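Local coordinates for SusD-like carbohydrate binding protein (Bacteroides vulgatus, PDB 3LEW), which probably binds carbohydrate at the outer membrane as a SusD-type lipoprotein involved in nutrient uptake, at residues A[115-118]-A[119-122]; A[122-125]-A[126-129]; A[129-132]-A[133-137]; A[176-179]-A[180-184]; A[207-210]-A[211-215]. All blocks are in the same frame, centred on the assembly; numbering follows the deposited sequence. Where two conformers were deposited one is given.

In the fold
Contacts 1, 2 and 3 follow one another along the single helix 111-135, contact 4 lies on helix 170-187, and contact 5 lies on helix 202-215; the three helices pack together, as expected for the TPR-like scaffold of the SusD family. Contacts 2, 3 and 5 are buried throughout, contact 1 keeps some polar ends partly exposed, and contact 4 has a solvent-facing edge with two bridging waters. Chemistry follows place: amide and guanidinium groups meet in contact 1, amides and carboxylates in contact 4, whereas contacts 2 and 3 bring rings against aliphatic chains, and contact 5 sets a leucine beside a cysteine. Arg125 with Asp180 ties contact 2 to contact 4, and Leu181 with Leu209 ties contact 4 to contact 5.

Contact 1: A[115-118]-A[119-122]; sequences NRIK and GQAL
Gln120 reaches back one turn to Arg116, in the first half of helix 111-135, one of the helices of the TPR-like SusD scaffold. Its CB rests near the carbonyl oxygens of Arg116 and Ile117. CG leaves anti to the carbonyl carbon (chi1 -73°), which brings it 3.3 Å from Arg116 O. From there the chain runs extended, and the amide carbon CD comes to 3.5 Å from Arg116 CD. At the tip OE1 takes a hydrogen bond of 2.9 Å from Arg116 NH1, a fairly straight one at 160°. The acceptor lies at the edge of the guanidinium, close to its plane, while the amide itself stands almost perpendicular to that group, 84° away. Seen from the amide, NH1 sits out of its carbonyl plane, tilted from it. The other branch, NE2, points to outside partners, Ile200 O and Tyr192 OH, so both ends of the amide are held and its rotation is fixed.

Arg116 gets to this position with bends at chi2 and chi3. Its NH1 also forms a salt bridge with Glu23 of helix 19-35, so this one nitrogen serves a charged and a neutral acceptor. One face of the guanidinium carries Ile117 CG1, 3.6 Å above the plane and offset toward the rim.

On another side of the helix Lys118 stretches out fully extended alongside Leu122, both pointing the same way and both touching Leu187 of helix 170-187. Here Lys118 CG lies 4.2 Å from Leu122 CD1.

Contact 2: A[122-125]-A[126-129]; sequences LALR and GFLY
Arg125 and Tyr129, one turn apart, make the closest side-chain contact of this stretch. It is apolar in kind: Arg125 CG lies 3.6 Å from Tyr129 CE2, and CD follows at a slightly greater distance from the same ring atom. The guanidinium takes no flat stack on the phenol, since the two planes are turned 64° apart. Two further apolar pairs sit on a different side of the helix, where Leu124 CD1 approaches Phe127 CD2 at 4.4 Å and Leu124 CG meets Leu128 CD1 at the same separation. The rest of the Phe127 ring leads away from this turn into the protein, where it meets Trp256 edge-to-face.

Backbone hydrogen bonds are those of a regular alpha helix, running from each N-H to the carbonyl four residues back. This is the middle of helix 111-135, where it is enclosed by helices 81-103, 170-187 and 202-215 in the mostly helical, TPR-like part of the SusD fold. The Gly126 N bond to Leu122 O is short at 2.8 Å. Arg125 O accepts from Tyr129 N at 2.9 Å and, weakly, from Leu128 N; Tyr129 CD2 also comes near this oxygen, at 3.4 Å. Gly126 O takes the hydroxyl of Ser177 from helix 170-187.

The polar tips are satisfied elsewhere. A bend at chi3 (78°) turns the guanidinium of Arg125 aside from its extended chain, letting NH2 form a buried salt bridge with Asp180 while NH1 donates to Asn98 OD1. Tyr129 OH bonds to Tyr152 O.

Contact 3: A[129-132]-A[133-137]; sequences YLHL and ASCYS
The Tyr136 ring has Leu132 over one face and His131 at its edge. Leu132 CD2 stands 4.0 Å from the ring centroid and 23° off the normal, a CH-pi contact displaced toward the rim on the CE1 side. Near the plane of the same ring, His131 NE2 lies 4.1 Å from Tyr136 CE1. The two aromatic groups share a partner: His131 NE2 and Tyr136 OH both hydrogen-bond to the hydroxyl of Ser86 in helix 81-103, which fixes how each ring is turned. With an alanine in place of Tyr136, Leu132 CD2 would probably lose the ring that covers it, and Ser86 one of the two groups it joins.

This is where helix 111-135 comes to its C-terminal end, in the buried TPR-like part of this SusD-family protein, and the backbone bonds change character. Ala133 N still bonds to Tyr129 O at 2.8 Å, but both bonds of Cys135 N, to His131 O and Leu132 O, are weak. Tyr136 N closes on Leu132 O at 3.0 Å.

One turn back Leu130 O is gripped twice by Ser134. Chi1 of 61° puts OG between the backbone N and the carbonyl carbon, where it donates to Leu130 O at 2.7 Å. Ser134 N reaches that oxygen from the opposite face of the carbonyl plane, at 3.0 Å.

Contact 4: A[176-179]-A[180-184]; sequences QSIN and DLEEA
Gln176 and Asp180 cross obliquely on helix 170-187, part of the TPR-like helical scaffold of the SusD family. Their amide and carboxylate planes stand 61° apart, and Gln176 NE2 reaches Asp180 OD1 at 2.9 Å through a bond too bent to be more than weak. The stronger partner of Asp180 is Arg125 of helix 111-135, whose NH2 forms a salt bridge with OD1.

Asn179 and Glu183 repeat this arrangement on the exposed side, their planes 67° apart and the weak bond from Asn179 ND2 to Glu183 OE2 longer at 3.2 Å. Ile178 and Glu182 behave differently: they lie side by side, pointing the same way, so that Ile178 CG2 packs 3.8 Å from Glu182 CD. Beyond CG Glu182 runs extended, and its OE2 meets Lys221 and Tyr225 of helix 219-232, while OE1 accepts a hydrogen bond from a water that also donates to Asn179 OD1. A glutamine in place of Glu182 would probably leave Lys221 without its charged mate here.

Toward the interior, Leu181 CD1 comes to 3.7 Å from Ser177 OG, the hydroxyl that donates to Gly126 O. A second water links the exposed Asn179 to the buried Asp180: it accepts from Asn179 ND2 at 2.7 Å and donates to Asp180 OD1 at 2.6 Å.

Contact 5: A[207-210]-A[211-215]; sequences GILS and RACLY
Leu209 and Cys213 meet along one side of helix 202-215, in the TPR-like helical part of the SusD fold. The thiol of Cys213 sits anti to its own carbonyl carbon (chi1 -70°), which leans SG back over the preceding turn, 3.2 Å from Leu209 O and 4.2 Å from Leu209 CD2. Leu209 has an unusual chi1 of -101°, away from the staggered positions, and its CD2 also packs on Leu181 of helix 170-187. Cys213 N hydrogen-bonds to the same Leu209 O at 2.8 Å, so this oxygen has both the amide and the sulfur close by.

Ser210 turns OG back along the helix to bond to Leu206 O. Its carbonyl receives Leu214 N at 3.0 Å, and Leu214 CB rests 3.4 Å from the same oxygen.

Arg211 is extended as far as CD, then bends at chi3 (-69°), and the guanidinium leaves this helix: NH2 forms a salt bridge with Glu348 and donates to Leu343 O. Lower on the chain the aliphatic part serves as a shelf for Tyr215, with Arg211 CG lying 3.4 Å above one face of its ring, offset toward the rim.

Contact 1: A[115-118]-A[119-122]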
# COMPACT_ATOMS: atom_id res chain seq x y z
N ASN A 115 -11.42 7.73 25.75
CA ASN A 115 -10.06 8.04 25.27
C ASN A 115 -9.64 7.14 24.13
O ASN A 115 -9.13 7.61 23.10
CB ASN A 115 -9.02 7.91 26.40
CG ASN A 115 -9.16 8.96 27.48
OD1 ASN A 115 -9.89 9.94 27.38
ND2 ASN A 115 -8.43 8.73 28.58
N ARG A 116 -9.87 5.83 24.29
CA ARG A 116 -9.43 4.84 23.32
C ARG A 116 -10.15 4.98 21.98
O ARG A 116 -9.50 4.91 20.92
CB ARG A 116 -9.62 3.45 23.92
CG ARG A 116 -9.12 2.32 23.05
CD ARG A 116 -10.23 1.72 22.21
NE ARG A 116 -11.30 1.17 23.02
CZ ARG A 116 -12.45 0.71 22.53
NH1 ARG A 116 -12.69 0.71 21.22
NH2 ARG A 116 -13.36 0.24 23.37
N ILE A 117 -11.47 5.21 22.03
CA ILE A 117 -12.26 5.44 20.83
C ILE A 117 -11.84 6.74 20.10
O ILE A 117 -11.64 6.75 18.86
CB ILE A 117 -13.77 5.43 21.11
CG1 ILE A 117 -14.20 4.01 21.55
CG2 ILE A 117 -14.58 5.84 19.85
CD1 ILE A 117 -15.56 3.96 22.16
N LYS A 118 -11.63 7.80 20.88
CA LYS A 118 -11.11 9.06 20.31
C LYS A 118 -9.76 8.82 19.63
O LYS A 118 -9.53 9.28 18.49
CB LYS A 118 -10.97 10.08 21.42
CG LYS A 118 -10.45 11.45 20.97
CD LYS A 118 -10.41 12.40 22.13
CE LYS A 118 -10.00 13.77 21.65
NZ LYS A 118 -10.14 14.83 22.73
N GLY A 119 -8.88 8.05 20.27
CA GLY A 119 -7.59 7.71 19.68
C GLY A 119 -7.70 6.93 18.39
O GLY A 119 -6.99 7.18 17.42
N GLN A 120 -8.62 5.97 18.37
CA GLN A 120 -8.82 5.18 17.18
C GLN A 120 -9.35 6.03 15.98
O GLN A 120 -8.94 5.81 14.82
CB GLN A 120 -9.73 3.99 17.48
CG GLN A 120 -9.05 2.89 18.32
CD GLN A 120 -9.99 1.78 18.73
OE1 GLN A 120 -11.18 2.02 19.06
NE2 GLN A 120 -9.44 0.55 18.80
N ALA A 121 -10.25 6.96 16.26
CA ALA A 121 -10.77 7.89 15.26
C ALA A 121 -9.69 8.80 14.72
O ALA A 121 -9.57 8.99 13.51
CB ALA A 121 -11.96 8.70 15.84
N LEU A 122 -8.83 9.30 15.60
CA LEU A 122 -7.68 10.13 15.17
C LEU A 122 -6.68 9.35 14.35
O LEU A 122 -6.14 9.87 13.38
CB LEU A 122 -6.99 10.74 16.41
CG LEU A 122 -7.71 11.92 17.11
CD1 LEU A 122 -7.12 12.19 18.55
CD2 LEU A 122 -7.64 13.22 16.23

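Contact 2: A[122-125]-A[126-129]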
# COMPACT_ATOMS: atom_id res chain seq x y z
N LEU A 122 -8.83 9.30 15.60
CA LEU A 122 -7.68 10.13 15.17
C LEU A 122 -6.68 9.35 14.35
O LEU A 122 -6.14 9.87 13.38
CB LEU A 122 -6.99 10.74 16.41
CG LEU A 122 -7.71 11.92 17.11
CD1 LEU A 122 -7.12 12.19 18.55
CD2 LEU A 122 -7.64 13.22 16.23
N ALA A 123 -6.40 8.09 14.74
CA ALA A 123 -5.42 7.25 14.04
C ALA A 123 -5.91 6.93 12.63
O ALA A 123 -5.14 7.05 11.67
CB ALA A 123 -5.10 5.96 14.87
N LEU A 124 -7.19 6.57 12.49
CA LEU A 124 -7.77 6.30 11.17
C LEU A 124 -7.75 7.57 10.33
O LEU A 124 -7.41 7.54 9.14
CB LEU A 124 -9.18 5.73 11.27
CG LEU A 124 -9.88 5.31 9.94
CD1 LEU A 124 -9.05 4.35 9.11
CD2 LEU A 124 -11.24 4.70 10.24
N ARG A 125 -8.12 8.69 10.93
CA ARG A 125 -8.08 9.96 10.20
C ARG A 125 -6.65 10.26 9.74
O ARG A 125 -6.40 10.64 8.56
CB ARG A 125 -8.65 11.09 11.02
CG ARG A 125 -8.83 12.36 10.21
CD ARG A 125 -9.45 13.48 11.03
NE ARG A 125 -8.50 14.13 11.94
CZ ARG A 125 -8.83 15.07 12.85
NH1 ARG A 125 -10.09 15.43 13.03
NH2 ARG A 125 -7.91 15.63 13.61
N GLY A 126 -5.69 10.09 10.65
CA GLY A 126 -4.29 10.28 10.30
C GLY A 126 -3.81 9.39 9.16
O GLY A 126 -3.04 9.81 8.26
N PHE A 127 -4.25 8.13 9.18
CA PHE A 127 -3.95 7.18 8.10
C PHE A 127 -4.47 7.65 6.74
O PHE A 127 -3.78 7.49 5.72
CB PHE A 127 -4.53 5.81 8.42
CG PHE A 127 -4.37 4.77 7.32
CD1 PHE A 127 -3.14 4.17 7.09
CD2 PHE A 127 -5.42 4.38 6.56
CE1 PHE A 127 -2.97 3.19 6.09
CE2 PHE A 127 -5.24 3.42 5.56
CZ PHE A 127 -4.04 2.83 5.36
N LEU A 128 -5.67 8.24 6.73
CA LEU A 128 -6.28 8.69 5.49
C LEU A 128 -5.59 9.98 5.01
O LEU A 128 -5.34 10.15 3.81
CB LEU A 128 -7.80 8.85 5.63
CG LEU A 128 -8.52 7.50 5.85
CD1 LEU A 128 -10.02 7.76 6.27
CD2 LEU A 128 -8.35 6.56 4.64
N TYR A 129 -5.18 10.85 5.92
CA TYR A 129 -4.33 12.02 5.48
C TYR A 129 -2.95 11.56 4.97
O TYR A 129 -2.37 12.19 4.08
CB TYR A 129 -4.24 13.10 6.54
CG TYR A 129 -5.50 13.93 6.63
CD1 TYR A 129 -5.98 14.63 5.53
CD2 TYR A 129 -6.26 13.97 7.81
CE1 TYR A 129 -7.17 15.35 5.58
CE2 TYR A 129 -7.45 14.72 7.88
CZ TYR A 129 -7.92 15.38 6.74
OH TYR A 129 -9.11 16.09 6.76

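Contact 3: A[129-132]-A[133-137]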
# COMPACT_ATOMS: atom_id res chain seq x y z
N TYR A 129 -5.18 10.85 5.92
CA TYR A 129 -4.33 12.02 5.48
C TYR A 129 -2.95 11.56 4.97
O TYR A 129 -2.37 12.19 4.08
CB TYR A 129 -4.24 13.10 6.54
CG TYR A 129 -5.50 13.93 6.63
CD1 TYR A 129 -5.98 14.63 5.53
CD2 TYR A 129 -6.26 13.97 7.81
CE1 TYR A 129 -7.17 15.35 5.58
CE2 TYR A 129 -7.45 14.72 7.88
CZ TYR A 129 -7.92 15.38 6.74
OH TYR A 129 -9.11 16.09 6.76
N LEU A 130 -2.41 10.46 5.52
CA LEU A 130 -1.16 9.89 5.00
C LEU A 130 -1.34 9.42 3.55
O LEU A 130 -0.49 9.61 2.69
CB LEU A 130 -0.66 8.74 5.86
CG LEU A 130 0.57 7.97 5.38
CD1 LEU A 130 1.75 8.94 5.25
CD2 LEU A 130 0.93 6.83 6.34
N HIS A 131 -2.48 8.78 3.27
CA HIS A 131 -2.82 8.41 1.90
C HIS A 131 -2.81 9.62 0.94
O HIS A 131 -2.17 9.60 -0.14
CB HIS A 131 -4.18 7.76 1.85
CG HIS A 131 -4.64 7.45 0.45
ND1 HIS A 131 -4.01 6.52 -0.36
CD2 HIS A 131 -5.67 7.95 -0.28
CE1 HIS A 131 -4.62 6.48 -1.54
NE2 HIS A 131 -5.64 7.33 -1.51
N LEU A 132 -3.49 10.68 1.36
CA LEU A 132 -3.57 11.89 0.54
C LEU A 132 -2.18 12.49 0.35
O LEU A 132 -1.77 12.76 -0.81
CB LEU A 132 -4.56 12.89 1.16
CG LEU A 132 -6.03 12.47 1.09
CD1 LEU A 132 -6.94 13.31 2.07
CD2 LEU A 132 -6.59 12.55 -0.33
N ALA A 133 -1.41 12.64 1.44
CA ALA A 133 -0.10 13.26 1.37
C ALA A 133 0.88 12.50 0.48
O ALA A 133 1.66 13.10 -0.24
CB ALA A 133 0.50 13.39 2.77
N SER A 134 0.83 11.18 0.56
CA SER A 134 1.82 10.32 -0.13
C SER A 134 1.53 10.05 -1.59
O SER A 134 2.44 9.59 -2.30
CB SER A 134 2.00 9.00 0.63
OG SER A 134 0.81 8.23 0.71
N CYS A 135 0.30 10.28 -2.07
CA CYS A 135 -0.16 9.96 -3.43
C CYS A 135 -0.54 11.17 -4.31
O CYS A 135 -0.58 11.06 -5.51
CB CYS A 135 -1.42 9.09 -3.33
SG CYS A 135 -1.12 7.43 -2.72
N TYR A 136 -0.93 12.29 -3.69
CA TYR A 136 -1.49 13.45 -4.42
C TYR A 136 -0.52 14.62 -4.66
O TYR A 136 -0.91 15.68 -5.21
CB TYR A 136 -2.75 13.97 -3.69
CG TYR A 136 -3.96 13.09 -3.85
CD1 TYR A 136 -4.05 11.83 -3.21
CD2 TYR A 136 -4.98 13.45 -4.70
CE1 TYR A 136 -5.17 10.97 -3.37
CE2 TYR A 136 -6.09 12.61 -4.87
CZ TYR A 136 -6.16 11.36 -4.21
OH TYR A 136 -7.25 10.62 -4.40
N SER A 137 0.73 14.44 -4.25
CA SER A 137 1.77 15.44 -4.45
C SER A 137 3.10 14.70 -4.64
O SER A 137 3.28 13.57 -4.18
CB SER A 137 1.91 16.31 -3.22
OG SER A 137 0.71 16.94 -2.77

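Contact 4: A[176-179]-A[180-184]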
# COMPACT_ATOMS: atom_id res chain seq x y z
N GLN A 176 -0.51 17.14 9.49
CA GLN A 176 -1.83 16.78 10.00
C GLN A 176 -1.87 15.28 10.30
O GLN A 176 -2.31 14.90 11.37
CB GLN A 176 -2.93 17.13 8.97
CG GLN A 176 -4.37 16.83 9.43
CD GLN A 176 -4.77 17.68 10.61
OE1 GLN A 176 -4.59 18.91 10.58
NE2 GLN A 176 -5.29 17.06 11.67
N SER A 177 -1.36 14.47 9.40
CA SER A 177 -1.32 13.01 9.62
C SER A 177 -0.53 12.67 10.88
O SER A 177 -1.03 11.97 11.80
CB SER A 177 -0.69 12.33 8.41
OG SER A 177 -0.56 10.94 8.60
N ILE A 178 0.69 13.19 10.96
CA ILE A 178 1.57 12.92 12.08
C ILE A 178 0.96 13.44 13.38
O ILE A 178 0.95 12.70 14.38
CB ILE A 178 2.96 13.46 11.83
CG1 ILE A 178 3.64 12.68 10.68
CG2 ILE A 178 3.85 13.39 13.08
CD1 ILE A 178 4.88 13.38 10.12
N ASN A 179 0.38 14.64 13.37
CA ASN A 179 -0.23 15.15 14.58
C ASN A 179 -1.40 14.32 15.09
O ASN A 179 -1.50 14.05 16.30
CB ASN A 179 -0.66 16.59 14.42
CG ASN A 179 -0.89 17.26 15.73
OD1 ASN A 179 0.07 17.53 16.51
ND2 ASN A 179 -2.14 17.58 16.01
N ASP A 180 -2.28 13.90 14.17
CA ASP A 180 -3.40 13.02 14.52
C ASP A 180 -2.89 11.72 15.14
O ASP A 180 -3.43 11.26 16.13
CB ASP A 180 -4.23 12.66 13.27
CG ASP A 180 -5.12 13.80 12.77
OD1 ASP A 180 -5.22 14.84 13.47
OD2 ASP A 180 -5.72 13.61 11.65
N LEU A 181 -1.87 11.13 14.54
CA LEU A 181 -1.33 9.86 15.00
C LEU A 181 -0.57 10.00 16.37
O LEU A 181 -0.68 9.13 17.26
CB LEU A 181 -0.42 9.27 13.93
CG LEU A 181 -1.18 8.70 12.71
CD1 LEU A 181 -0.28 8.64 11.47
CD2 LEU A 181 -1.76 7.31 12.99
N GLU A 182 0.09 11.15 16.58
CA GLU A 182 0.77 11.37 17.85
C GLU A 182 -0.27 11.59 18.94
O GLU A 182 -0.06 11.17 20.07
CB GLU A 182 1.77 12.56 17.80
CG GLU A 182 3.00 12.21 16.95
CD GLU A 182 3.99 13.32 16.84
OE1 GLU A 182 3.58 14.52 16.95
OE2 GLU A 182 5.20 12.99 16.70
N GLU A 183 -1.37 12.28 18.61
CA GLU A 183 -2.47 12.42 19.58
C GLU A 183 -3.11 11.07 19.93
O GLU A 183 -3.40 10.79 21.10
CB GLU A 183 -3.53 13.36 19.03
CG GLU A 183 -3.09 14.78 19.17
CD GLU A 183 -4.13 15.84 18.74
OE1 GLU A 183 -5.30 15.47 18.38
OE2 GLU A 183 -3.75 17.05 18.77
N ALA A 184 -3.30 10.23 18.91
CA ALA A 184 -3.79 8.86 19.11
C ALA A 184 -2.86 8.03 19.99
O ALA A 184 -3.32 7.25 20.83
CB ALA A 184 -4.00 8.17 17.78
O HOH W 1 2.88 16.68 15.52
O HOH W 2 -4.39 16.30 15.42

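Contact 5: A[207-210]-A[211-215]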
# COMPACT_ATOMS: atom_id res chain seq x y z
N GLY A 207 3.14 1.84 14.28
CA GLY A 207 3.53 1.43 12.95
C GLY A 207 3.13 2.47 11.92
O GLY A 207 3.93 2.82 11.00
N ILE A 208 1.88 2.95 12.00
CA ILE A 208 1.45 3.96 11.00
C ILE A 208 2.26 5.27 11.18
O ILE A 208 2.65 5.95 10.19
CB ILE A 208 -0.06 4.31 11.07
CG1 ILE A 208 -0.92 3.05 10.96
CG2 ILE A 208 -0.40 5.36 9.95
CD1 ILE A 208 -2.40 3.24 11.54
N LEU A 209 2.55 5.61 12.45
CA LEU A 209 3.43 6.76 12.75
C LEU A 209 4.80 6.62 12.13
O LEU A 209 5.36 7.60 11.60
CB LEU A 209 3.64 6.95 14.26
CG LEU A 209 2.86 8.01 14.96
CD1 LEU A 209 3.18 7.93 16.44
CD2 LEU A 209 3.16 9.39 14.37
N SER A 210 5.36 5.41 12.24
CA SER A 210 6.69 5.10 11.67
C SER A 210 6.69 5.35 10.18
O SER A 210 7.62 5.97 9.62
CB SER A 210 7.03 3.60 11.92
OG SER A 210 7.23 3.43 13.32
N ARG A 211 5.66 4.83 9.50
CA ARG A 211 5.50 5.03 8.07
C ARG A 211 5.35 6.52 7.73
O ARG A 211 6.04 7.07 6.87
CB ARG A 211 4.27 4.25 7.58
CG ARG A 211 4.11 4.29 6.08
CD ARG A 211 2.79 3.64 5.64
NE ARG A 211 2.77 2.19 5.86
CZ ARG A 211 1.71 1.40 5.57
NH1 ARG A 211 0.57 1.92 5.12
NH2 ARG A 211 1.77 0.09 5.77
N ALA A 212 4.42 7.18 8.40
CA ALA A 212 4.14 8.59 8.13
C ALA A 212 5.35 9.49 8.33
O ALA A 212 5.64 10.38 7.50
CB ALA A 212 2.93 9.09 8.99
N CYS A 213 6.09 9.25 9.41
CA CYS A 213 7.26 10.00 9.69
C CYS A 213 8.36 9.74 8.70
O CYS A 213 9.03 10.67 8.31
CB CYS A 213 7.75 9.75 11.11
SG CYS A 213 6.65 10.46 12.39
N LEU A 214 8.52 8.50 8.26
CA LEU A 214 9.46 8.22 7.18
C LEU A 214 9.12 8.99 5.90
O LEU A 214 10.00 9.62 5.28
CB LEU A 214 9.53 6.71 6.89
CG LEU A 214 10.62 6.33 5.87
CD1 LEU A 214 11.98 6.27 6.61
CD2 LEU A 214 10.31 4.95 5.20
N TYR A 215 7.86 8.91 5.46
CA TYR A 215 7.45 9.55 4.23
C TYR A 215 7.57 11.07 4.28
O TYR A 215 7.91 11.69 3.28
CB TYR A 215 6.02 9.16 3.89
CG TYR A 215 5.78 7.70 3.55
CD1 TYR A 215 6.78 6.73 3.60
CD2 TYR A 215 4.51 7.28 3.17
CE1 TYR A 215 6.52 5.42 3.28
CE2 TYR A 215 4.27 5.97 2.84
CZ TYR A 215 5.26 5.05 2.90
OH TYR A 215 4.97 3.72 2.62